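Local coordinates for Lin2111 protein (Listeria innocua, PDB 3EDP) that probably acts as a DNA-binding transcription regulator of the GntR family, joining a winged helix-turn-helix domain to a UTRA domain, at residues K17-I22 with D55-E60; L62-N67 with Y72-L77; K8-V13 with R47-R52. All coordinates share one frame; numbering follows the deposited sequence.

Contact 1. Residues K17-I22 with D55-E60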
loop_
_atom_site.group_PDB
_atom_site.type_symbol
_atom_site.label_atom_id
_atom_site.label_comp_id
_atom_site.label_asym_id
_atom_site.label_seq_id
_atom_site.Cartn_x
_atom_site.Cartn_y
_atom_site.Cartn_z
ATOM N N LYS A 17 18.345 -34.046 22.247
ATOM C CA LYS A 17 17.012 -34.639 22.194
ATOM C C LYS A 17 15.961 -33.607 21.794
ATOM O O LYS A 17 15.052 -33.903 21.016
ATOM C CB LYS A 17 16.659 -35.309 23.529
ATOM C CG LYS A 17 17.550 -36.518 23.846
ATOM C CD LYS A 17 16.969 -37.406 24.931
ATOM C CE LYS A 17 17.379 -36.941 26.324
ATOM N NZ LYS A 17 17.040 -37.951 27.385
ATOM N N ILE A 18 16.088 -32.390 22.313
ATOM C CA ILE A 18 15.182 -31.322 21.905
ATOM C C ILE A 18 15.386 -30.997 20.425
ATOM O O ILE A 18 14.428 -30.763 19.689
ATOM C CB ILE A 18 15.365 -30.057 22.754
ATOM C CG1 ILE A 18 14.971 -30.353 24.201
ATOM C CG2 ILE A 18 14.510 -28.898 22.186
ATOM C CD1 ILE A 18 15.600 -29.435 25.194
ATOM N N LYS A 19 16.643 -30.987 20.000
ATOM C CA LYS A 19 16.976 -30.760 18.601
ATOM C C LYS A 19 16.310 -31.825 17.723
ATOM O O LYS A 19 15.775 -31.518 16.659
ATOM C CB LYS A 19 18.493 -30.791 18.422
ATOM C CG LYS A 19 19.019 -29.936 17.286
ATOM C CD LYS A 19 20.541 -29.946 17.269
ATOM C CE LYS A 19 21.111 -29.733 18.665
ATOM N NZ LYS A 19 22.578 -30.001 18.716
ATOM N N ASP A 20 16.341 -33.076 18.178
ATOM C CA ASP A 20 15.686 -34.169 17.461
ATOM C C ASP A 20 14.198 -33.892 17.287
ATOM O O ASP A 20 13.652 -34.048 16.195
ATOM C CB ASP A 20 15.872 -35.499 18.196
ATOM C CG ASP A 20 17.316 -35.963 18.209
ATOM O OD1 ASP A 20 18.128 -35.413 17.432
ATOM O OD2 ASP A 20 17.641 -36.877 19.000
ATOM N N SER A 21 13.549 -33.488 18.374
ATOM C CA SER A 21 12.128 -33.171 18.342
ATOM C C SER A 21 11.841 -32.050 17.353
ATOM O O SER A 21 10.845 -32.086 16.629
ATOM C CB SER A 21 11.634 -32.782 19.734
ATOM O OG SER A 21 11.776 -33.869 20.633
ATOM N N ILE A 22 12.715 -31.052 17.330
ATOM C CA ILE A 22 12.578 -29.942 16.398
ATOM C C ILE A 22 12.708 -30.435 14.960
ATOM O O ILE A 22 11.951 -30.022 14.085
ATOM C CB ILE A 22 13.614 -28.834 16.678
ATOM C CG1 ILE A 22 13.300 -28.157 18.014
ATOM C CG2 ILE A 22 13.627 -27.807 15.546
ATOM C CD1 ILE A 22 14.235 -27.037 18.376
ATOM N N ASP A 55 20.027 -22.691 26.462
ATOM C CA ASP A 55 21.086 -21.736 26.094
ATOM C C ASP A 55 21.834 -22.236 24.865
ATOM O O ASP A 55 22.156 -21.472 23.960
ATOM C CB ASP A 55 22.111 -21.561 27.216
ATOM C CG ASP A 55 21.616 -20.696 28.351
ATOM O OD1 ASP A 55 20.505 -20.127 28.262
ATOM O OD2 ASP A 55 22.361 -20.593 29.350
ATOM N N LEU A 56 22.127 -23.529 24.860
ATOM C CA LEU A 56 22.813 -24.170 23.745
ATOM C C LEU A 56 21.973 -24.088 22.468
ATOM O O LEU A 56 22.495 -23.810 21.384
ATOM C CB LEU A 56 23.100 -25.632 24.094
ATOM C CG LEU A 56 24.223 -26.381 23.380
ATOM C CD1 LEU A 56 24.321 -27.798 23.929
ATOM C CD2 LEU A 56 23.990 -26.414 21.887
ATOM N N LEU A 57 20.672 -24.339 22.591
ATOM C CA LEU A 57 19.782 -24.273 21.438
ATOM C C LEU A 57 19.647 -22.841 20.922
ATOM O O LEU A 57 19.621 -22.606 19.714
ATOM C CB LEU A 57 18.415 -24.865 21.777
ATOM C CG LEU A 57 18.510 -26.338 22.182
ATOM C CD1 LEU A 57 17.179 -26.825 22.738
ATOM C CD2 LEU A 57 18.952 -27.180 21.005
ATOM N N VAL A 58 19.571 -21.888 21.845
ATOM C CA VAL A 58 19.490 -20.480 21.477
ATOM C C VAL A 58 20.755 -20.047 20.728
ATOM O O VAL A 58 20.680 -19.374 19.697
ATOM C CB VAL A 58 19.280 -19.584 22.704
ATOM C CG1 VAL A 58 19.548 -18.096 22.352
ATOM C CG2 VAL A 58 17.874 -19.769 23.258
ATOM N N GLU A 59 21.909 -20.452 21.249
ATOM C CA GLU A 59 23.200 -20.131 20.652
ATOM C C GLU A 59 23.297 -20.698 19.241
ATOM O O GLU A 59 23.868 -20.070 18.346
ATOM C CB GLU A 59 24.335 -20.677 21.523
ATOM C CG GLU A 59 25.715 -20.553 20.908
ATOM C CD GLU A 59 26.790 -21.208 21.754
ATOM O OE1 GLU A 59 26.476 -21.672 22.874
ATOM O OE2 GLU A 59 27.952 -21.262 21.299
ATOM N N GLU A 60 22.725 -21.885 19.047
ATOM C CA GLU A 60 22.715 -22.538 17.744
ATOM C C GLU A 60 21.655 -21.945 16.818
ATOM O O GLU A 60 21.558 -22.330 15.656
ATOM C CB GLU A 60 22.489 -24.045 17.895
ATOM C CG GLU A 60 23.723 -24.831 18.310
ATOM C CD GLU A 60 23.423 -26.301 18.583
ATOM O OE1 GLU A 60 22.313 -26.604 19.069
ATOM O OE2 GLU A 60 24.299 -27.153 18.317
#

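Contact 2. Residues L62-N67 with Y72-L77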
loop_
_atom_site.group_PDB
_atom_site.type_symbol
_atom_site.label_atom_id
_atom_site.label_comp_id
_atom_site.label_asym_id
_atom_site.label_seq_id
_atom_site.Cartn_x
_atom_site.Cartn_y
_atom_site.Cartn_z
ATOM N N LEU A 62 18.366 -22.237 17.116
ATOM C CA LEU A 62 17.278 -23.180 16.890
ATOM C C LEU A 62 16.008 -22.820 17.656
ATOM O O LEU A 62 14.915 -23.209 17.263
ATOM C CB LEU A 62 17.726 -24.593 17.252
ATOM C CG LEU A 62 18.944 -25.042 16.446
ATOM C CD1 LEU A 62 19.557 -26.309 17.022
ATOM C CD2 LEU A 62 18.556 -25.231 14.988
ATOM N N VAL A 63 16.157 -22.085 18.754
ATOM C CA VAL A 63 15.016 -21.657 19.546
ATOM C C VAL A 63 15.273 -20.263 20.084
ATOM O O VAL A 63 16.402 -19.776 20.082
ATOM C CB VAL A 63 14.740 -22.601 20.765
ATOM C CG1 VAL A 63 14.952 -24.052 20.402
ATOM C CG2 VAL A 63 15.611 -22.220 21.932
ATOM N N VAL A 64 14.222 -19.626 20.568
ATOM C CA VAL A 64 14.355 -18.308 21.160
ATOM C C VAL A 64 13.445 -18.237 22.379
ATOM O O VAL A 64 12.370 -18.843 22.400
ATOM C CB VAL A 64 13.996 -17.196 20.137
ATOM C CG1 VAL A 64 12.622 -17.449 19.534
ATOM C CG2 VAL A 64 14.066 -15.819 20.786
ATOM N N ARG A 65 13.890 -17.530 23.408
ATOM C CA ARG A 65 13.087 -17.366 24.609
ATOM C C ARG A 65 12.162 -16.166 24.478
ATOM O O ARG A 65 12.530 -15.153 23.889
ATOM C CB ARG A 65 13.979 -17.157 25.832
ATOM C CG ARG A 65 14.812 -18.372 26.251
ATOM C CD ARG A 65 15.503 -18.082 27.579
ATOM N NE ARG A 65 16.004 -19.286 28.236
ATOM C CZ ARG A 65 17.267 -19.695 28.190
ATOM N NH1 ARG A 65 18.170 -18.993 27.513
ATOM N NH2 ARG A 65 17.627 -20.805 28.828
ATOM N N LYS A 66 10.960 -16.279 25.029
ATOM C CA LYS A 66 10.157 -15.091 25.268
ATOM C C LYS A 66 10.303 -14.744 26.738
ATOM O O LYS A 66 9.809 -15.466 27.599
ATOM C CB LYS A 66 8.687 -15.311 24.916
ATOM C CG LYS A 66 7.919 -14.009 24.676
ATOM C CD LYS A 66 8.285 -12.950 25.714
ATOM C CE LYS A 66 7.963 -11.540 25.249
ATOM N NZ LYS A 66 6.525 -11.202 25.432
ATOM N N ASN A 67 10.993 -13.643 27.013
ATOM C CA ASN A 67 11.217 -13.177 28.377
ATOM C C ASN A 67 10.219 -13.760 29.374
ATOM O O ASN A 67 9.119 -13.233 29.550
ATOM C CB ASN A 67 11.176 -11.648 28.422
ATOM C CG ASN A 67 11.782 -11.086 29.690
ATOM O OD1 ASN A 67 12.027 -11.814 30.653
ATOM N ND2 ASN A 67 12.031 -9.781 29.698
ATOM N N TYR A 72 10.046 -20.481 21.734
ATOM C CA TYR A 72 9.607 -20.597 20.350
ATOM C C TYR A 72 10.689 -21.266 19.518
ATOM O O TYR A 72 11.887 -21.026 19.715
ATOM C CB TYR A 72 9.275 -19.215 19.777
ATOM C CG TYR A 72 8.223 -18.467 20.566
ATOM C CD1 TYR A 72 6.882 -18.542 20.217
ATOM C CD2 TYR A 72 8.568 -17.700 21.669
ATOM C CE1 TYR A 72 5.915 -17.867 20.939
ATOM C CE2 TYR A 72 7.611 -17.022 22.401
ATOM C CZ TYR A 72 6.285 -17.107 22.032
ATOM O OH TYR A 72 5.325 -16.432 22.756
ATOM N N VAL A 73 10.268 -22.126 18.600
ATOM C CA VAL A 73 11.194 -22.725 17.657
ATOM C C VAL A 73 11.423 -21.742 16.515
ATOM O O VAL A 73 10.484 -21.102 16.038
ATOM C CB VAL A 73 10.648 -24.054 17.097
ATOM C CG1 VAL A 73 11.685 -24.725 16.210
ATOM C CG2 VAL A 73 10.248 -24.974 18.234
ATOM N N GLN A 74 12.673 -21.600 16.096
ATOM C CA GLN A 74 12.997 -20.720 14.985
ATOM C C GLN A 74 12.538 -21.367 13.680
ATOM O O GLN A 74 12.756 -22.559 13.469
ATOM C CB GLN A 74 14.503 -20.437 14.949
ATOM C CG GLN A 74 14.994 -19.490 16.039
ATOM C CD GLN A 74 14.754 -18.027 15.693
ATOM O OE1 GLN A 74 14.037 -17.713 14.739
ATOM N NE2 GLN A 74 15.364 -17.123 16.463
ATOM N N PRO A 75 11.886 -20.582 12.803
ATOM C CA PRO A 75 11.471 -21.128 11.504
ATOM C C PRO A 75 12.673 -21.621 10.698
ATOM O O PRO A 75 13.791 -21.126 10.862
ATOM C CB PRO A 75 10.799 -19.935 10.807
ATOM C CG PRO A 75 11.246 -18.721 11.553
ATOM C CD PRO A 75 11.562 -19.152 12.952
ATOM N N LYS A 76 12.441 -22.604 9.838
ATOM C CA LYS A 76 13.501 -23.172 9.015
ATOM C C LYS A 76 13.214 -22.974 7.533
ATOM O O LYS A 76 12.130 -23.302 7.052
ATOM C CB LYS A 76 13.656 -24.665 9.319
ATOM C CG LYS A 76 14.654 -24.978 10.423
ATOM C CD LYS A 76 16.024 -25.316 9.845
ATOM C CE LYS A 76 16.012 -26.686 9.167
ATOM N NZ LYS A 76 17.258 -26.945 8.389
ATOM N N LEU A 77 14.188 -22.439 6.809
ATOM C CA LEU A 77 14.035 -22.270 5.371
ATOM C C LEU A 77 14.443 -23.544 4.639
ATOM O O LEU A 77 15.418 -23.561 3.879
ATOM C CB LEU A 77 14.841 -21.070 4.869
ATOM C CG LEU A 77 14.356 -19.678 5.288
ATOM C CD1 LEU A 77 15.383 -18.627 4.902
ATOM C CD2 LEU A 77 12.982 -19.346 4.680
HETATM O O HOH W 1 14.670 -24.115 14.550
HETATM O O HOH W 2 17.533 -18.083 18.299
#

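Contact 3. Residues K8-V13 with R47-R52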
loop_
_atom_site.group_PDB
_atom_site.type_symbol
_atom_site.label_atom_id
_atom_site.label_comp_id
_atom_site.label_asym_id
_atom_site.label_seq_id
_atom_site.Cartn_x
_atom_site.Cartn_y
_atom_site.Cartn_z
ATOM N N LYS A 8 29.595 -37.112 27.509
ATOM C CA LYS A 8 28.937 -35.886 27.077
ATOM C C LYS A 8 28.093 -35.394 28.253
ATOM O O LYS A 8 27.318 -36.160 28.817
ATOM C CB LYS A 8 28.054 -36.194 25.869
ATOM C CG LYS A 8 27.545 -34.993 25.098
ATOM C CD LYS A 8 26.817 -35.454 23.835
ATOM C CE LYS A 8 26.061 -34.313 23.159
ATOM N NZ LYS A 8 26.967 -33.328 22.496
ATOM N N PRO A 9 28.262 -34.126 28.653
ATOM C CA PRO A 9 27.489 -33.632 29.801
ATOM C C PRO A 9 25.974 -33.682 29.544
ATOM O O PRO A 9 25.524 -33.631 28.398
ATOM C CB PRO A 9 27.980 -32.181 29.951
ATOM C CG PRO A 9 28.531 -31.842 28.591
ATOM C CD PRO A 9 29.195 -33.105 28.150
ATOM N N LEU A 10 25.199 -33.776 30.619
ATOM C CA LEU A 10 23.759 -33.987 30.523
ATOM C C LEU A 10 22.996 -32.885 29.766
ATOM O O LEU A 10 22.085 -33.172 28.990
ATOM C CB LEU A 10 23.155 -34.185 31.920
ATOM C CG LEU A 10 21.647 -34.450 31.891
ATOM C CD1 LEU A 10 21.348 -35.758 31.165
ATOM C CD2 LEU A 10 21.060 -34.448 33.298
ATOM N N PHE A 11 23.356 -31.627 29.984
ATOM C CA PHE A 11 22.660 -30.564 29.258
ATOM C C PHE A 11 22.821 -30.731 27.742
ATOM O O PHE A 11 21.894 -30.456 26.978
ATOM C CB PHE A 11 23.073 -29.165 29.737
ATOM C CG PHE A 11 24.449 -28.737 29.291
ATOM C CD1 PHE A 11 24.613 -27.991 28.129
ATOM C CD2 PHE A 11 25.570 -29.051 30.051
ATOM C CE1 PHE A 11 25.876 -27.574 27.718
ATOM C CE2 PHE A 11 26.840 -28.645 29.644
ATOM C CZ PHE A 11 26.993 -27.905 28.477
ATOM N N GLU A 12 23.984 -31.212 27.311
ATOM C CA GLU A 12 24.210 -31.434 25.882
ATOM C C GLU A 12 23.397 -32.619 25.371
ATOM O O GLU A 12 22.886 -32.589 24.250
ATOM C CB GLU A 12 25.693 -31.654 25.578
ATOM C CG GLU A 12 26.527 -30.394 25.583
ATOM C CD GLU A 12 27.995 -30.671 25.294
ATOM O OE1 GLU A 12 28.318 -31.796 24.852
ATOM O OE2 GLU A 12 28.827 -29.762 25.514
ATOM N N VAL A 13 23.285 -33.663 26.189
ATOM C CA VAL A 13 22.460 -34.811 25.819
ATOM C C VAL A 13 21.016 -34.354 25.630
ATOM O O VAL A 13 20.367 -34.688 24.634
ATOM C CB VAL A 13 22.529 -35.941 26.872
ATOM C CG1 VAL A 13 21.559 -37.070 26.518
ATOM C CG2 VAL A 13 23.943 -36.474 26.976
ATOM N N ARG A 47 16.279 -27.462 36.782
ATOM C CA ARG A 47 16.082 -26.157 36.161
ATOM C C ARG A 47 17.373 -25.693 35.486
ATOM O O ARG A 47 17.356 -25.152 34.377
ATOM C CB ARG A 47 15.657 -25.155 37.232
ATOM C CG ARG A 47 15.268 -23.780 36.718
ATOM C CD ARG A 47 14.966 -22.878 37.896
ATOM N NE ARG A 47 14.380 -21.606 37.499
ATOM C CZ ARG A 47 13.966 -20.680 38.359
ATOM N NH1 ARG A 47 14.082 -20.890 39.665
ATOM N NH2 ARG A 47 13.440 -19.546 37.913
ATOM N N THR A 48 18.492 -25.921 36.166
ATOM C CA THR A 48 19.822 -25.531 35.689
ATOM C C THR A 48 20.239 -26.318 34.453
ATOM O O THR A 48 20.810 -25.777 33.512
ATOM C CB THR A 48 20.872 -25.773 36.787
ATOM O OG1 THR A 48 20.670 -24.832 37.845
ATOM C CG2 THR A 48 22.289 -25.636 36.233
ATOM N N THR A 49 19.978 -27.615 34.477
ATOM C CA THR A 49 20.256 -28.462 33.329
ATOM C C THR A 49 19.448 -28.014 32.103
ATOM O O THR A 49 19.989 -27.866 31.004
ATOM C CB THR A 49 19.967 -29.925 33.664
ATOM O OG1 THR A 49 20.909 -30.361 34.652
ATOM C CG2 THR A 49 20.077 -30.800 32.418
ATOM N N ILE A 50 18.157 -27.779 32.298
ATOM C CA ILE A 50 17.296 -27.360 31.196
ATOM C C ILE A 50 17.723 -25.985 30.674
ATOM O O ILE A 50 17.780 -25.753 29.460
ATOM C CB ILE A 50 15.817 -27.322 31.617
ATOM C CG1 ILE A 50 15.302 -28.741 31.885
ATOM C CG2 ILE A 50 14.966 -26.620 30.561
ATOM C CD1 ILE A 50 15.533 -29.723 30.754
ATOM N N ARG A 51 18.062 -25.085 31.591
ATOM C CA ARG A 51 18.454 -23.729 31.185
ATOM C C ARG A 51 19.715 -23.774 30.322
ATOM O O ARG A 51 19.858 -23.018 29.354
ATOM C CB ARG A 51 18.653 -22.808 32.394
ATOM C CG ARG A 51 19.204 -21.424 32.021
ATOM C CD ARG A 51 19.401 -20.526 33.240
ATOM N NE ARG A 51 20.362 -21.078 34.196
ATOM C CZ ARG A 51 20.040 -21.537 35.403
ATOM N NH1 ARG A 51 20.983 -22.022 36.206
ATOM N NH2 ARG A 51 18.776 -21.508 35.813
ATOM N N ARG A 52 20.618 -24.687 30.662
ATOM C CA ARG A 52 21.846 -24.869 29.893
ATOM C C ARG A 52 21.589 -25.500 28.525
ATOM O O ARG A 52 22.224 -25.129 27.540
ATOM C CB ARG A 52 22.852 -25.705 30.678
ATOM C CG ARG A 52 23.460 -24.977 31.872
ATOM C CD ARG A 52 24.135 -25.968 32.810
ATOM N NE ARG A 52 24.993 -25.311 33.787
ATOM C CZ ARG A 52 25.560 -25.930 34.816
ATOM N NH1 ARG A 52 25.343 -27.235 35.011
ATOM N NH2 ARG A 52 26.344 -25.242 35.649
#

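Contact 1. Residues K17-I22 with D55-E60
Helix-to-helix packing of a buried apolar pair, edged by a salt bridge, joins helix 10-23 to the C-terminal end of helix 47-59 inside the winged helix-turn-helix domain expected of a GntR-type regulator. The apolar part is carried by one methyl group of Leu57. Its CD1 points at the branch of Ile18, coming to 3.4 Å from Ile18 CG2, tighter than ordinary van der Waals contact, and it also touches CB and CD1 of the same isoleucine. With chi1 at -65°, Ile18 CG1 lies beside the backbone N and CG2 anti to it, and it is CG2 that meets Leu57 CD1 most closely. The other methyl of Leu57, CD2, rests more loosely against Lys19 CE at 4.1 Å. Leucine thus straddles two successive residues of the facing helix, one buried and apolar, the other offering the aliphatic part of a lysine.

The lysine chain bends at its third torsion (chi3 -46°), which carries CE past Leu57 CD2 and the ammonium group to Glu60, just past the end of helix 47-59. The two side chains meet at about a right angle. Lys19 NZ lies 3.4 Å from Glu60 OE2 in a salt bridge whose hydrogen bond is weak, and it is equally near OE1, so the ammonium faces both oxygens of the carboxylate. Glu60 is exposed, and this pair closes the edge of the contact. Tyr43 adjoins Ile18, Ala15 of helix 10-23 also reaches Leu57, and Val63 of strand 63-66 packs against both Leu57 and Ile22, bringing the first strand of the hairpin against the two helices.

Contact 2. Residues L62-N67 with Y72-L77
Tyr72 and Val64 face each other as an antiparallel hydrogen-bonded pair, with two backbone bonds between them. Tyr72 N gives an almost straight bond to Val64 O (2.9 Å, 178° at the hydrogen), and Val64 N returns one of the same length to Tyr72 O, lying in the plane of that carbonyl. Tyr72 O is also approached by Val63 CA at 3.2 Å in a CA-H...O contact. The tyrosine side chain runs beside that of Lys66, pointing the same way. Lys66 CB meets the ring in its plane, at the CE2 edge, while Tyr72 CB touches Val64 CG1. Lys66 is poorly ordered, and its edge contact with the ring is correspondingly less certain.

Val73 pairs with Val63 without hydrogen bonds, their CA atoms 4.4 Å apart. Both side chains are buried on the face of the hairpin that meets Ile22 of helix 10-23, and Val73 CG1 also reaches Leu62 O.

At Gln74 the ladder gains one more bond, from Gln74 N to Leu62 O at 3.0 Å, with the donor well above the carbonyl plane. One water donates to both Leu62 O and Gln74 O, bridging the two segments beside that bond. The Gln74 side chain bends at chi2 (-81°), carrying its amide back over the opposite strand. There Gln74 NE2 lies 3.9 Å from Val64 CB and is linked through a second water to Val63 O, while OE1 accepts a bond from Ile106 N in strand 99-108. A short two-stranded hairpin of this kind, following the third helix, is the wing of a winged helix-turn-helix domain, and Gln74 ties its exit to the sheet of the UTRA region.

Contact 3. Residues K8-V13 with R47-R52
Leu10 and Thr49 touch through methyl groups, their side chains crossing at about a right angle. Leu10 is in the first turn of helix 10-23, directly after Pro9 at the N-cap position. Its CG stands anti to the backbone N (chi1 -178°), and from there CD2 comes to 3.9 Å from Thr49 CG2, with CG only slightly farther off. The threonine presents its methyl to this partner, while its hydroxyl is hydrogen-bonded elsewhere.

Phe11 makes the larger part of the contact, and the backbones are closest here, with Phe11 CA 5.2 Å from Thr49 CA. In this region the start of the first helix meets the start of helix 47-59, which by its position in the GntR-type winged helix-turn-helix fold corresponds to the recognition helix, consistent with DNA binding. Phe11 CB settles between two features of that helix, lying 3.6 Å from Thr49 O and the same distance from Arg52 CB. A chi1 of 74° sets Phe11 CG between the backbone N and the carbonyl carbon, and Arg52 CB lies oblique to the ring, 3.7 Å from Phe11 CG. Phe11 CD1 reaches on to Arg52 O. The arginine contributes its aliphatic root; beyond it the chain extends away, and its guanidinium plane is turned 56° from the Phe11 ring and has Thr48 CG2 over one face.

Glu12 packs CG over a face of the Phe11 ring, 3.6 Å above the plane and offset toward the rim. Its carboxylate receives Lys8 NZ in a salt bridge at the exposed start of the helix, although Lys8 is poorly ordered.

How the contacts relate
Contacts 1 and 3 use the same two helices, 10-23 and 47-59, with centres about 11 Å apart: contact 3 joins their N-terminal parts, contact 1 lies farther along both. Their segments alternate along the chain, and Leu56 of contact 1 packs against Phe11 and Glu12 of contact 3. Contact 2 follows both in sequence, its centre about 9 Å from contact 1 and 18 Å from contact 3. It is tied to helix 47-59 by the salt bridge between Asp55 and Arg65, and Arg65 probably also bonds to the Arg51 carbonyl. The three together join two helices and the wing of the presumed DNA-binding domain, with contact 2 nearest the UTRA region.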